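Local coordinates for GGDEF family protein (Vibrio cholerae, PDB 5GZS) that binds arginine in its periplasmic portion, a pair of solute-binding-protein-like modules, and probably acts as the sensor of a diguanylate cyclase, at residues Asp13-Val16 / Thr17-Phe21; Val45-Thr49 / Gly50-Phe54; Gly85-Leu89 / Pro90-Leu94; Val95-Pro98 / Lys99-Tyr103; Ser176-Leu179 / Gly180-Lys184. All coordinates share one frame; numbering follows the deposited sequence.

Interaction 1. Residues Asp13-Val16 / Thr17-Phe21; sequences DDVV and TRVLF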
loop_
_atom_site.group_PDB
_atom_site.type_symbol
_atom_site.label_atom_id
_atom_site.label_comp_id
_atom_site.label_asym_id
_atom_site.label_seq_id
_atom_site.Cartn_x
_atom_site.Cartn_y
_atom_site.Cartn_z
ATOM N N ASP A 13 5.306 -7.395 34.549
ATOM C CA ASP A 13 4.527 -6.245 34.967
ATOM C C ASP A 13 3.180 -6.308 34.318
ATOM O O ASP A 13 2.987 -5.789 33.257
ATOM C CB ASP A 13 5.219 -4.969 34.542
ATOM C CG ASP A 13 4.636 -3.765 35.166
ATOM O OD1 ASP A 13 4.116 -3.859 36.252
ATOM O OD2 ASP A 13 4.713 -2.698 34.588
ATOM N N ASP A 14 2.241 -6.958 34.966
ATOM C CA ASP A 14 0.963 -7.221 34.364
ATOM C C ASP A 14 -0.018 -6.191 34.822
ATOM O O ASP A 14 -0.847 -6.452 35.635
ATOM C CB ASP A 14 0.517 -8.606 34.744
ATOM C CG ASP A 14 -0.399 -9.192 33.764
ATOM O OD1 ASP A 14 -1.166 -8.452 33.177
ATOM O OD2 ASP A 14 -0.378 -10.401 33.603
ATOM N N VAL A 15 0.101 -5.003 34.277
ATOM C CA VAL A 15 -0.605 -3.893 34.782
ATOM C C VAL A 15 -2.079 -4.002 34.486
ATOM O O VAL A 15 -2.880 -3.550 35.243
ATOM C CB VAL A 15 0.029 -2.594 34.285
ATOM C CG1 VAL A 15 0.353 -2.697 32.839
ATOM C CG2 VAL A 15 -0.847 -1.409 34.544
ATOM N N VAL A 16 -2.436 -4.633 33.391
ATOM C CA VAL A 16 -3.858 -4.741 33.075
ATOM C C VAL A 16 -4.542 -5.789 33.953
ATOM O O VAL A 16 -5.736 -5.672 34.250
ATOM C CB VAL A 16 -4.084 -5.062 31.575
ATOM C CG1 VAL A 16 -5.543 -5.294 31.266
ATOM C CG2 VAL A 16 -3.556 -3.924 30.704
ATOM N N THR A 17 -3.792 -6.785 34.407
ATOM C CA THR A 17 -4.383 -7.819 35.250
ATOM C C THR A 17 -4.638 -7.257 36.640
ATOM O O THR A 17 -5.670 -7.523 37.264
ATOM C CB THR A 17 -3.479 -9.073 35.337
ATOM O OG1 THR A 17 -3.301 -9.629 34.028
ATOM C CG2 THR A 17 -4.101 -10.136 36.235
ATOM N N ARG A 18 -3.684 -6.464 37.110
ATOM C CA ARG A 18 -3.817 -5.721 38.352
ATOM C C ARG A 18 -4.970 -4.728 38.305
ATOM O O ARG A 18 -5.839 -4.748 39.194
ATOM C CB ARG A 18 -2.524 -4.995 38.660
ATOM C CG ARG A 18 -1.534 -5.865 39.332
ATOM C CD ARG A 18 -0.163 -5.600 38.847
ATOM N NE ARG A 18 0.166 -4.187 38.711
ATOM C CZ ARG A 18 1.163 -3.780 37.929
ATOM N NH1 ARG A 18 1.844 -4.695 37.236
ATOM N NH2 ARG A 18 1.459 -2.488 37.807
ATOM N N VAL A 19 -5.004 -3.877 37.275
ATOM C CA VAL A 19 -6.048 -2.840 37.204
ATOM C C VAL A 19 -7.425 -3.477 37.099
ATOM O O VAL A 19 -8.344 -3.109 37.811
ATOM C CB VAL A 19 -5.827 -1.870 36.017
ATOM C CG1 VAL A 19 -7.066 -1.056 35.752
ATOM C CG2 VAL A 19 -4.601 -0.981 36.267
ATOM N N LEU A 20 -7.552 -4.466 36.232
ATOM C CA LEU A 20 -8.825 -5.107 36.019
ATOM C C LEU A 20 -9.279 -5.877 37.270
ATOM O O LEU A 20 -10.421 -5.722 37.713
ATOM C CB LEU A 20 -8.740 -6.023 34.804
ATOM C CG LEU A 20 -9.978 -6.805 34.335
ATOM C CD1 LEU A 20 -11.183 -5.888 34.074
ATOM C CD2 LEU A 20 -9.659 -7.703 33.092
ATOM N N PHE A 21 -8.397 -6.686 37.860
ATOM C CA PHE A 21 -8.845 -7.549 38.959
ATOM C C PHE A 21 -8.936 -6.861 40.317
ATOM O O PHE A 21 -9.754 -7.259 41.122
ATOM C CB PHE A 21 -7.975 -8.788 39.065
ATOM C CG PHE A 21 -8.484 -9.915 38.226
ATOM C CD1 PHE A 21 -8.236 -9.936 36.862
ATOM C CD2 PHE A 21 -9.264 -10.923 38.790
ATOM C CE1 PHE A 21 -8.740 -10.948 36.081
ATOM C CE2 PHE A 21 -9.759 -11.952 38.019
ATOM C CZ PHE A 21 -9.510 -11.966 36.663
#
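Asp14 and Arg18 are joined by the first full turn of helix 15-28, Arg18 N donating to Asp14 O at 3.2 Å with a nearly straight N-H...O angle of 170°, and Val19 N to Val15 O and Leu20 N to Val16 O carry the same i to i+4 pattern onward. Asp14 is the N-cap: its OD1 takes a weak bond from Thr17 N and a firmer one from Thr17 OG1 at 2.6 Å, the hydroxyl arriving from above the carboxylate plane. Thr17 OG1 stands beside its own backbone N (chi1 -61°), which lets one carboxylate oxygen serve both donors. Arg18 bends back at chi2 and chi3 over the start of the helix, its guanidinium lying with Val15 CA 3.5 Å above its centre. From there Arg18 NH1 makes a salt bridge to Asp13 OD1 at 2.6 Å; OD1 lies near the guanidinium plane, while NH1 comes to it from above the carboxylate plane. Asp13 OD2 is held separately by Tyr202 OH. Helix 15-28 is the crossover of the beta-alpha-beta unit 6-10, 15-28, 32-36; Thr17 packs on strand 6-10 and, outside the unit, on strand 55-58, and Val15, Val16, Arg18 and Val19 touch helix 189-218.

Interaction 2. Residues Val45-Thr49 / Gly50-Phe54; sequences VAIET and GNADF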
loop_
_atom_site.group_PDB
_atom_site.type_symbol
_atom_site.label_atom_id
_atom_site.label_comp_id
_atom_site.label_asym_id
_atom_site.label_seq_id
_atom_site.Cartn_x
_atom_site.Cartn_y
_atom_site.Cartn_z
ATOM N N VAL A 45 -0.662 -23.312 31.250
ATOM C CA VAL A 45 -0.753 -24.644 31.842
ATOM C C VAL A 45 -1.403 -24.573 33.213
ATOM O O VAL A 45 -2.159 -25.468 33.587
ATOM C CB VAL A 45 0.627 -25.349 31.963
ATOM C CG1 VAL A 45 1.585 -24.591 32.874
ATOM C CG2 VAL A 45 0.435 -26.757 32.484
ATOM N N ALA A 46 -1.135 -23.492 33.940
ATOM C CA ALA A 46 -1.704 -23.306 35.260
ATOM C C ALA A 46 -3.218 -23.287 35.164
ATOM O O ALA A 46 -3.909 -23.843 36.016
ATOM C CB ALA A 46 -1.191 -22.033 35.889
ATOM N N ILE A 47 -3.729 -22.675 34.101
ATOM C CA ILE A 47 -5.168 -22.535 33.941
ATOM C C ILE A 47 -5.847 -23.876 33.646
ATOM O O ILE A 47 -6.666 -24.320 34.444
ATOM C CB ILE A 47 -5.524 -21.523 32.842
ATOM C CG1 ILE A 47 -5.167 -20.107 33.295
ATOM C CG2 ILE A 47 -7.014 -21.551 32.568
ATOM C CD1 ILE A 47 -6.031 -19.615 34.452
ATOM N N GLU A 48 -5.520 -24.524 32.529
ATOM C CA GLU A 48 -6.226 -25.763 32.177
ATOM C C GLU A 48 -6.084 -26.799 33.281
ATOM O O GLU A 48 -7.085 -27.374 33.701
ATOM C CB GLU A 48 -5.757 -26.342 30.836
ATOM C CG GLU A 48 -4.279 -26.576 30.669
ATOM C CD GLU A 48 -3.984 -27.285 29.365
ATOM O OE1 GLU A 48 -2.794 -27.439 29.021
ATOM O OE2 GLU A 48 -4.952 -27.702 28.688
ATOM N N THR A 49 -4.857 -27.003 33.762
ATOM C CA THR A 49 -4.622 -27.712 35.021
ATOM C C THR A 49 -5.598 -27.313 36.130
ATOM O O THR A 49 -6.522 -28.050 36.429
ATOM C CB THR A 49 -3.196 -27.475 35.536
ATOM O OG1 THR A 49 -2.280 -28.116 34.651
ATOM C CG2 THR A 49 -3.006 -28.041 36.942
ATOM N N GLY A 50 -5.396 -26.143 36.727
ATOM C CA GLY A 50 -6.202 -25.720 37.851
ATOM C C GLY A 50 -5.372 -25.205 39.017
ATOM O O GLY A 50 -5.877 -25.080 40.132
ATOM N N ASN A 51 -4.097 -24.906 38.777
ATOM C CA ASN A 51 -3.284 -24.296 39.829
ATOM C C ASN A 51 -3.519 -22.807 39.934
ATOM O O ASN A 51 -2.940 -22.138 40.788
ATOM C CB ASN A 51 -1.800 -24.562 39.605
ATOM C CG ASN A 51 -1.349 -25.830 40.270
ATOM O OD1 ASN A 51 -1.618 -26.916 39.771
ATOM N ND2 ASN A 51 -0.684 -25.707 41.418
ATOM N N ALA A 52 -4.364 -22.300 39.044
ATOM C CA ALA A 52 -4.735 -20.890 39.020
ATOM C C ALA A 52 -6.181 -20.763 38.532
ATOM O O ALA A 52 -6.608 -21.512 37.643
ATOM C CB ALA A 52 -3.786 -20.109 38.134
ATOM N N ASP A 53 -6.936 -19.845 39.132
ATOM C CA ASP A 53 -8.377 -19.758 38.898
ATOM C C ASP A 53 -8.716 -18.856 37.718
ATOM O O ASP A 53 -9.708 -19.072 37.013
ATOM C CB ASP A 53 -9.096 -19.250 40.158
ATOM C CG ASP A 53 -9.105 -20.270 41.284
ATOM O OD1 ASP A 53 -9.770 -21.318 41.134
ATOM O OD2 ASP A 53 -8.467 -20.023 42.326
ATOM N N PHE A 54 -7.900 -17.827 37.522
ATOM C CA PHE A 54 -8.142 -16.854 36.470
ATOM C C PHE A 54 -6.854 -16.394 35.828
ATOM O O PHE A 54 -5.813 -16.301 36.474
ATOM C CB PHE A 54 -8.852 -15.618 37.014
ATOM C CG PHE A 54 -10.291 -15.822 37.352
ATOM C CD1 PHE A 54 -11.250 -15.863 36.355
ATOM C CD2 PHE A 54 -10.693 -15.913 38.677
ATOM C CE1 PHE A 54 -12.580 -16.026 36.671
ATOM C CE2 PHE A 54 -12.021 -16.072 38.999
ATOM C CZ PHE A 54 -12.965 -16.129 37.999
#
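Ala46 O and the three successive amides of Gly50, Asn51 and Ala52 form the C-terminal end of helix 40-49, where a glycine with positive phi (132°) ends the helical path in the arginine-binding module of the solute-binding-protein family. Among the hydrogen bonds, Gly50 N to Ala46 O is the firm one, at 2.8 Å with an N-H...O angle of 153°. Asn51 N (3.0 Å) and Ala52 N (3.4 Å) approach Ala46 O as well, both as weak bonds, so a single carbonyl gathers three amides as the chain turns out of the helix. Within the helix, Thr49 OG1 adds a weak bond to Val45 O; its chi1 of -68° sets the hydroxyl beside its own backbone N and turns the methyl CG2 to the turn.

Apolar contacts close the inner side. Ala46 CB meets Ala52 CB at 3.9 Å, and both methyls also touch Tyr37. Ile47 reaches further: its terminal CD1 lies against the backbone of the departing chain, 3.6 Å from Phe54 C. Beyond the turn, Asp53 is anchored by His175 through OD1 and by Lys7 N through OD2, which ties the loop to strand 6-10. Beside the turn, polar and apolar atoms meet where Thr49 CG2 lies 3.3 Å from Asn51 OD1.

Interaction 3. Residues Gly85-Leu89 / Pro90-Leu94; sequences GGLRL and PELRL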
loop_
_atom_site.group_PDB
_atom_site.type_symbol
_atom_site.label_atom_id
_atom_site.label_comp_id
_atom_site.label_asym_id
_atom_site.label_seq_id
_atom_site.Cartn_x
_atom_site.Cartn_y
_atom_site.Cartn_z
ATOM N N GLY A 85 17.486 0.369 19.420
ATOM C CA GLY A 85 17.399 1.353 18.353
ATOM C C GLY A 85 15.993 1.695 17.876
ATOM O O GLY A 85 15.759 2.785 17.347
ATOM N N GLY A 86 15.049 0.774 18.056
ATOM C CA GLY A 86 13.672 1.025 17.667
ATOM C C GLY A 86 13.403 0.713 16.206
ATOM O O GLY A 86 13.014 1.584 15.425
ATOM N N LEU A 87 13.596 -0.544 15.831
ATOM C CA LEU A 87 13.427 -0.936 14.446
ATOM C C LEU A 87 11.956 -1.111 14.096
ATOM O O LEU A 87 11.080 -0.933 14.940
ATOM C CB LEU A 87 14.200 -2.219 14.186
ATOM C CG LEU A 87 15.686 -2.047 14.501
ATOM C CD1 LEU A 87 16.384 -3.391 14.645
ATOM C CD2 LEU A 87 16.317 -1.232 13.392
ATOM N N ARG A 88 11.679 -1.447 12.845
ATOM C CA ARG A 88 10.334 -1.860 12.495
ATOM C C ARG A 88 10.353 -3.337 12.100
ATOM O O ARG A 88 11.412 -3.886 11.785
ATOM C CB ARG A 88 9.776 -0.991 11.375
ATOM C CG ARG A 88 9.276 0.364 11.838
ATOM C CD ARG A 88 8.419 1.016 10.763
ATOM N NE ARG A 88 8.814 0.563 9.429
ATOM C CZ ARG A 88 8.387 1.104 8.294
ATOM N NH1 ARG A 88 7.554 2.140 8.316
ATOM N NH2 ARG A 88 8.803 0.611 7.133
ATOM N N LEU A 89 9.192 -3.979 12.161
ATOM C CA LEU A 89 9.035 -5.339 11.648
ATOM C C LEU A 89 9.699 -5.536 10.283
ATOM O O LEU A 89 10.556 -6.399 10.135
ATOM C CB LEU A 89 7.558 -5.697 11.552
ATOM C CG LEU A 89 6.849 -5.739 12.891
ATOM C CD1 LEU A 89 5.362 -5.740 12.683
ATOM C CD2 LEU A 89 7.277 -6.994 13.607
ATOM N N PRO A 90 9.346 -4.718 9.280
ATOM C CA PRO A 90 9.966 -5.055 7.995
ATOM C C PRO A 90 11.469 -4.773 7.936
ATOM O O PRO A 90 12.001 -4.626 6.846
ATOM C CB PRO A 90 9.214 -4.158 7.008
ATOM C CG PRO A 90 8.843 -2.956 7.820
ATOM C CD PRO A 90 8.537 -3.483 9.197
ATOM N N GLU A 91 12.138 -4.697 9.081
ATOM C CA GLU A 91 13.583 -4.488 9.118
ATOM C C GLU A 91 14.306 -5.648 9.789
ATOM O O GLU A 91 15.490 -5.544 10.104
ATOM C CB GLU A 91 13.944 -3.206 9.868
ATOM C CG GLU A 91 13.466 -1.910 9.270
ATOM C CD GLU A 91 13.832 -0.722 10.165
ATOM O OE1 GLU A 91 12.924 -0.159 10.820
ATOM O OE2 GLU A 91 15.033 -0.367 10.227
ATOM N N LEU A 92 13.611 -6.746 10.039
ATOM C CA LEU A 92 14.225 -7.816 10.817
ATOM C C LEU A 92 14.261 -9.113 10.034
ATOM O O LEU A 92 13.391 -9.370 9.202
ATOM C CB LEU A 92 13.466 -8.025 12.129
ATOM C CG LEU A 92 12.817 -6.778 12.733
ATOM C CD1 LEU A 92 11.977 -7.166 13.938
ATOM C CD2 LEU A 92 13.863 -5.711 13.091
ATOM N N ARG A 93 15.276 -9.926 10.299
ATOM C CA ARG A 93 15.357 -11.255 9.707
ATOM C C ARG A 93 15.200 -12.301 10.813
ATOM O O ARG A 93 14.770 -13.423 10.558
ATOM C CB ARG A 93 16.667 -11.416 8.945
ATOM C CG ARG A 93 16.997 -10.221 8.049
ATOM C CD ARG A 93 18.492 -9.983 8.063
ATOM N NE ARG A 93 18.953 -9.722 9.427
ATOM C CZ ARG A 93 19.991 -10.333 9.991
ATOM N NH1 ARG A 93 20.668 -11.254 9.308
ATOM N NH2 ARG A 93 20.337 -10.037 11.241
ATOM N N LEU A 94 15.519 -11.897 12.045
ATOM C CA LEU A 94 15.254 -12.686 13.245
ATOM C C LEU A 94 14.351 -11.923 14.176
ATOM O O LEU A 94 14.551 -10.729 14.375
ATOM C CB LEU A 94 16.537 -13.018 13.992
ATOM C CG LEU A 94 17.412 -14.095 13.381
ATOM C CD1 LEU A 94 18.840 -13.579 13.289
ATOM C CD2 LEU A 94 17.326 -15.341 14.219
#
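Arg88 N donates to Glu91 OE1 at 2.7 Å, the one hydrogen bond between the segments that a side chain makes, reaching the oxygen from above the carboxylate plane (53° out of it) with an N-H...O angle of 135°. The same oxygen lies 3.3 Å from Arg88 CB, so the carboxylate rests on the start of the side chain whose backbone it grips. Arg88 NE is 4.4 Å from Glu91 OE1, beyond a salt bridge; the oxygen lies well out of the guanidinium plane, and attraction between the charges would act without an N-H aimed at it. The guanidinium instead passes obliquely by the proline, with Arg88 NH2 3.6 Å from Pro90 CG. Leu87 contributes on the other branch of the carboxylate, its CD2 being 3.5 Å from Glu91 OE2, while Leu87 CB meets Leu92 CD2 at 3.7 Å.

What positions this shell is the backbone of the turn. Leu92 N bonds to Leu89 O at 3.1 Å, bringing the chain round so that Leu92 folds back over Leu87 and the Arg88 carbonyl. Glu91, with CG beside its backbone N (chi1 -64°) and extended beyond, spans back to Arg88 N. Further out, Leu87 N is held by Ser83 OG and Leu94 N by Asp135 OD2. The turn thus connects strand 79-83 with strand 94-98, with Leu89 and Pro90 laid on Tyr111 beyond helix 103-110.

Interaction 4. Residues Val95-Pro98 / Lys99-Tyr103; sequences VGIP and KGTTY. With ARG (arginine), chain B.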
loop_
_atom_site.group_PDB
_atom_site.type_symbol
_atom_site.label_atom_id
_atom_site.label_comp_id
_atom_site.label_asym_id
_atom_site.label_seq_id
_atom_site.Cartn_x
_atom_site.Cartn_y
_atom_site.Cartn_z
ATOM N N VAL A 95 13.369 -12.612 14.748
ATOM C CA VAL A 95 12.490 -12.049 15.775
ATOM C C VAL A 95 12.269 -13.066 16.887
ATOM O O VAL A 95 12.016 -14.243 16.622
ATOM C CB VAL A 95 11.106 -11.630 15.227
ATOM C CG1 VAL A 95 10.221 -11.148 16.349
ATOM C CG2 VAL A 95 11.240 -10.512 14.249
ATOM N N GLY A 96 12.361 -12.606 18.131
ATOM C CA GLY A 96 12.078 -13.442 19.283
ATOM C C GLY A 96 10.575 -13.503 19.496
ATOM O O GLY A 96 9.865 -12.502 19.323
ATOM N N ILE A 97 10.087 -14.681 19.853
ATOM C CA ILE A 97 8.655 -14.881 19.990
ATOM C C ILE A 97 8.348 -15.636 21.269
ATOM O O ILE A 97 8.875 -16.739 21.490
ATOM C CB ILE A 97 8.056 -15.662 18.791
ATOM C CG1 ILE A 97 8.315 -14.938 17.463
ATOM C CG2 ILE A 97 6.560 -15.895 18.995
ATOM C CD1 ILE A 97 7.452 -13.699 17.231
ATOM N N PRO A 98 7.486 -15.051 22.118
ATOM C CA PRO A 98 7.048 -15.715 23.348
ATOM C C PRO A 98 6.338 -17.006 22.991
ATOM O O PRO A 98 5.525 -17.033 22.066
ATOM C CB PRO A 98 6.078 -14.716 23.985
ATOM C CG PRO A 98 6.213 -13.465 23.204
ATOM C CD PRO A 98 6.724 -13.827 21.855
ATOM N N LYS A 99 6.655 -18.070 23.704
ATOM C CA LYS A 99 6.133 -19.367 23.331
ATOM C C LYS A 99 4.717 -19.506 23.897
ATOM O O LYS A 99 4.420 -19.003 24.984
ATOM C CB LYS A 99 7.067 -20.474 23.827
ATOM C CG LYS A 99 6.395 -21.809 24.026
ATOM C CD LYS A 99 7.073 -22.585 25.118
ATOM C CE LYS A 99 6.566 -21.910 26.345
ATOM N NZ LYS A 99 6.917 -22.285 27.736
ATOM N N GLY A 100 3.840 -20.155 23.138
ATOM C CA GLY A 100 2.447 -20.306 23.519
ATOM C C GLY A 100 1.551 -19.160 23.068
ATOM O O GLY A 100 0.320 -19.236 23.178
ATOM N N THR A 101 2.155 -18.088 22.565
ATOM C CA THR A 101 1.356 -16.916 22.231
ATOM C C THR A 101 0.800 -16.990 20.831
ATOM O O THR A 101 1.194 -17.820 20.018
ATOM C CB THR A 101 2.142 -15.585 22.340
ATOM O OG1 THR A 101 3.191 -15.559 21.362
ATOM C CG2 THR A 101 2.698 -15.388 23.741
ATOM N N THR A 102 -0.117 -16.077 20.575
ATOM C CA THR A 102 -0.745 -15.919 19.291
ATOM C C THR A 102 0.233 -15.276 18.295
ATOM O O THR A 102 -0.016 -15.262 17.085
ATOM C CB THR A 102 -2.021 -15.067 19.445
ATOM O OG1 THR A 102 -2.946 -15.373 18.399
ATOM C CG2 THR A 102 -1.688 -13.581 19.447
ATOM N N TYR A 103 1.359 -14.784 18.813
ATOM C CA TYR A 103 2.314 -14.000 18.021
ATOM C C TYR A 103 3.083 -14.796 16.965
ATOM O O TYR A 103 3.590 -14.221 15.989
ATOM C CB TYR A 103 3.312 -13.305 18.952
ATOM C CG TYR A 103 2.668 -12.299 19.897
ATOM C CD1 TYR A 103 1.436 -11.734 19.602
ATOM C CD2 TYR A 103 3.309 -11.903 21.073
ATOM C CE1 TYR A 103 0.843 -10.806 20.461
ATOM C CE2 TYR A 103 2.725 -10.980 21.941
ATOM C CZ TYR A 103 1.490 -10.431 21.632
ATOM O OH TYR A 103 0.908 -9.499 22.486
HETATM N N ARG B . -2.764 -12.258 24.017
HETATM C CA ARG B . -1.767 -13.070 23.334
HETATM C C ARG B . -2.030 -14.554 23.560
HETATM O O ARG B . -1.624 -15.406 22.771
HETATM C CB ARG B . -0.372 -12.704 23.808
HETATM C CG ARG B . -0.118 -12.995 25.274
HETATM C CD ARG B . 1.153 -12.285 25.687
HETATM N NE ARG B . 1.532 -12.586 27.050
HETATM C CZ ARG B . 0.924 -12.084 28.116
HETATM N NH1 ARG B . -0.109 -11.259 27.976
HETATM N NH2 ARG B . 1.346 -12.424 29.323
HETATM O OXT ARG B . -2.658 -14.937 24.541
#
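Thr101 OG1 and Pro98 O meet at 2.8 Å, and round this bond the chain is closely packed. Thr101 turns its hydroxyl between its own backbone N and carbonyl carbon (chi1 65°), from where OG1 donates to Pro98 O and accepts from Tyr103 N at 3.2 Å, a capping bond with an N-H...O angle of 146°. One hydroxyl therefore ties the end of strand 94-98 to the first turn of helix 103-110. The methyl of the same threonine, CG2, lies against Pro98 CB at 3.5 Å. The proline ring also meets the tyrosine at its edge, Pro98 CG lying 3.9 Å from Tyr103 CD2 and near the ring plane. Ile97 CG2 adds a looser apolar contact with Tyr103 CB.

A type II beta turn from Pro98 to Thr101 makes the passage, with Gly100 at the position of positive phi (88°). It forms the strand-to-helix loop of this solute-binding-protein module, and its far end lines the arginine pocket. There Thr102 N donates to the carboxylate O of the bound arginine at 2.7 Å, and Tyr103 CZ lies 3.7 Å from the ligand's CB, the contact being oblique to the ring. Tyr103 OH, at the remote end of that ring, is hydrogen-bonded to Thr79 OG1.

On its other side the turn is less confined. Lys99 directs its CB away from 95-98, and its bent chain takes NZ to a salt bridge with Glu120. Gly100 has almost no contact with 95-98, but its carbonyl receives Arg64 NH2.

Interaction 5. Residues Ser176-Leu179 / Gly180-Lys184; sequences SALL and GKIEK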
loop_
_atom_site.group_PDB
_atom_site.type_symbol
_atom_site.label_atom_id
_atom_site.label_comp_id
_atom_site.label_asym_id
_atom_site.label_seq_id
_atom_site.Cartn_x
_atom_site.Cartn_y
_atom_site.Cartn_z
ATOM N N SER A 176 -17.713 -20.953 36.126
ATOM C CA SER A 176 -18.714 -20.532 35.145
ATOM C C SER A 176 -19.562 -19.316 35.523
ATOM O O SER A 176 -19.677 -18.371 34.741
ATOM C CB SER A 176 -19.647 -21.704 34.827
ATOM O OG SER A 176 -19.098 -22.497 33.792
ATOM N N ALA A 177 -20.162 -19.333 36.704
ATOM C CA ALA A 177 -21.086 -18.272 37.057
ATOM C C ALA A 177 -20.311 -16.994 37.306
ATOM O O ALA A 177 -20.698 -15.924 36.836
ATOM C CB ALA A 177 -21.892 -18.648 38.263
ATOM N N LEU A 178 -19.199 -17.123 38.028
ATOM C CA LEU A 178 -18.378 -15.976 38.404
ATOM C C LEU A 178 -17.757 -15.311 37.176
ATOM O O LEU A 178 -17.637 -14.079 37.112
ATOM C CB LEU A 178 -17.284 -16.397 39.394
ATOM C CG LEU A 178 -16.480 -15.221 39.943
ATOM C CD1 LEU A 178 -17.461 -14.216 40.469
ATOM C CD2 LEU A 178 -15.503 -15.622 41.036
ATOM N N LEU A 179 -17.379 -16.128 36.197
ATOM C CA LEU A 179 -16.767 -15.603 34.976
ATOM C C LEU A 179 -17.772 -14.750 34.208
ATOM O O LEU A 179 -17.407 -13.730 33.611
ATOM C CB LEU A 179 -16.250 -16.729 34.087
ATOM C CG LEU A 179 -15.388 -16.212 32.928
ATOM C CD1 LEU A 179 -14.018 -15.715 33.410
ATOM C CD2 LEU A 179 -15.252 -17.241 31.791
ATOM N N GLY A 180 -19.039 -15.159 34.246
ATOM C CA GLY A 180 -20.110 -14.392 33.629
ATOM C C GLY A 180 -20.255 -13.004 34.222
ATOM O O GLY A 180 -20.236 -12.006 33.501
ATOM N N LYS A 181 -20.385 -12.949 35.546
ATOM C CA LYS A 181 -20.494 -11.691 36.271
ATOM C C LYS A 181 -19.283 -10.820 36.016
ATOM O O LYS A 181 -19.422 -9.611 35.867
ATOM C CB LYS A 181 -20.644 -11.946 37.775
ATOM C CG LYS A 181 -21.556 -13.114 38.127
ATOM C CD LYS A 181 -21.595 -13.389 39.630
ATOM C CE LYS A 181 -22.686 -12.590 40.338
ATOM N NZ LYS A 181 -22.215 -11.206 40.636
ATOM N N ILE A 182 -18.096 -11.431 35.968
ATOM C CA ILE A 182 -16.859 -10.682 35.709
ATOM C C ILE A 182 -16.888 -10.085 34.309
ATOM O O ILE A 182 -16.536 -8.914 34.108
ATOM C CB ILE A 182 -15.600 -11.558 35.836
ATOM C CG1 ILE A 182 -15.170 -11.716 37.290
ATOM C CG2 ILE A 182 -14.457 -10.949 35.043
ATOM C CD1 ILE A 182 -14.205 -12.866 37.462
ATOM N N GLU A 183 -17.319 -10.908 33.353
ATOM C CA GLU A 183 -17.471 -10.473 31.978
ATOM C C GLU A 183 -18.398 -9.272 31.869
ATOM O O GLU A 183 -18.027 -8.253 31.283
ATOM C CB GLU A 183 -18.004 -11.603 31.105
ATOM C CG GLU A 183 -17.975 -11.247 29.636
ATOM C CD GLU A 183 -18.433 -12.385 28.739
ATOM O OE1 GLU A 183 -19.428 -12.198 28.008
ATOM O OE2 GLU A 183 -17.795 -13.456 28.752
ATOM N N LYS A 184 -19.584 -9.376 32.459
ATOM C CA LYS A 184 -20.582 -8.318 32.321
ATOM C C LYS A 184 -20.143 -7.014 32.988
ATOM O O LYS A 184 -20.485 -5.913 32.533
ATOM C CB LYS A 184 -21.919 -8.778 32.892
ATOM C CG LYS A 184 -23.066 -7.760 32.728
ATOM C CD LYS A 184 -24.412 -8.318 33.259
ATOM C CE LYS A 184 -25.519 -7.252 33.333
ATOM N NZ LYS A 184 -25.950 -6.706 32.003
#
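Leu178 sends CG anti to its backbone N (chi1 -174°), while Ile182 sets CG1 beside its own N (chi1 -82°) and extends to CD1; these torsions bring Leu178 CG and Ile182 CD1 to 4.1 Å, one helical turn apart. The two side chains meet at an oblique angle. The ethyl arm of Ile182 also lies along the backbone of the preceding turn, Ile182 CG1 being 3.4 Å from Leu178 O.

That carbonyl is already engaged by the helix itself. Ile182 N donates to Leu178 O at 2.9 Å, and the same i to i+4 step recurs from Glu183 N to Leu179 O at 2.8 Å. Lys181 N to Ala177 O is longer, at 3.3 Å, yet nearly straight (167°) and in the carbonyl plane, whereas the bond from Gly180 N to Ser176 O is weak. The series marks the opening turns of helix 176-186 as regular alpha helix.

Lys181 lies on the exposed side. Its CG passes 3.2 Å from Ala177 O, after which bends at chi3 and chi4 carry the amine away from 176-179.

The surroundings define the inner face of the helix. Leu178, Leu179 and Ile182 all pack on Phe54, in the loop after helix 40-49. Leu179 also rests on Ile168 and Thr170 of strand 166-170 and on Ser71 of strand 69-75, while Ile182 touches Ile168 and also Ile24 of helix 15-28. Glu183 OE2 accepts from Arg72 N, fastening the helix to strand 69-75.

How the interactions relate
The five contacts follow one another along the chain, all in the first solute-binding-protein-like module. Interactions 1, 2 and 5 share a hydrophobic core through Phe54: Phe54 CB lies 3.7 Å from Phe21 CZ, and Phe54 CZ lies 3.5 Å from Ile182 CD1, although their centres stand about 17 to 18 Å apart. Helices 15-28 and 176-186 thus meet at the loop that follows helix 40-49. Interactions 3 and 4 adjoin in sequence, the turn of 85-94 leading into strand 94-98, with centres about 16 Å apart. Interaction 4 binds the arginine directly, and the Asp14 side chain of interaction 1 comes within about 5 Å of it, placing two helix starts beside one pocket.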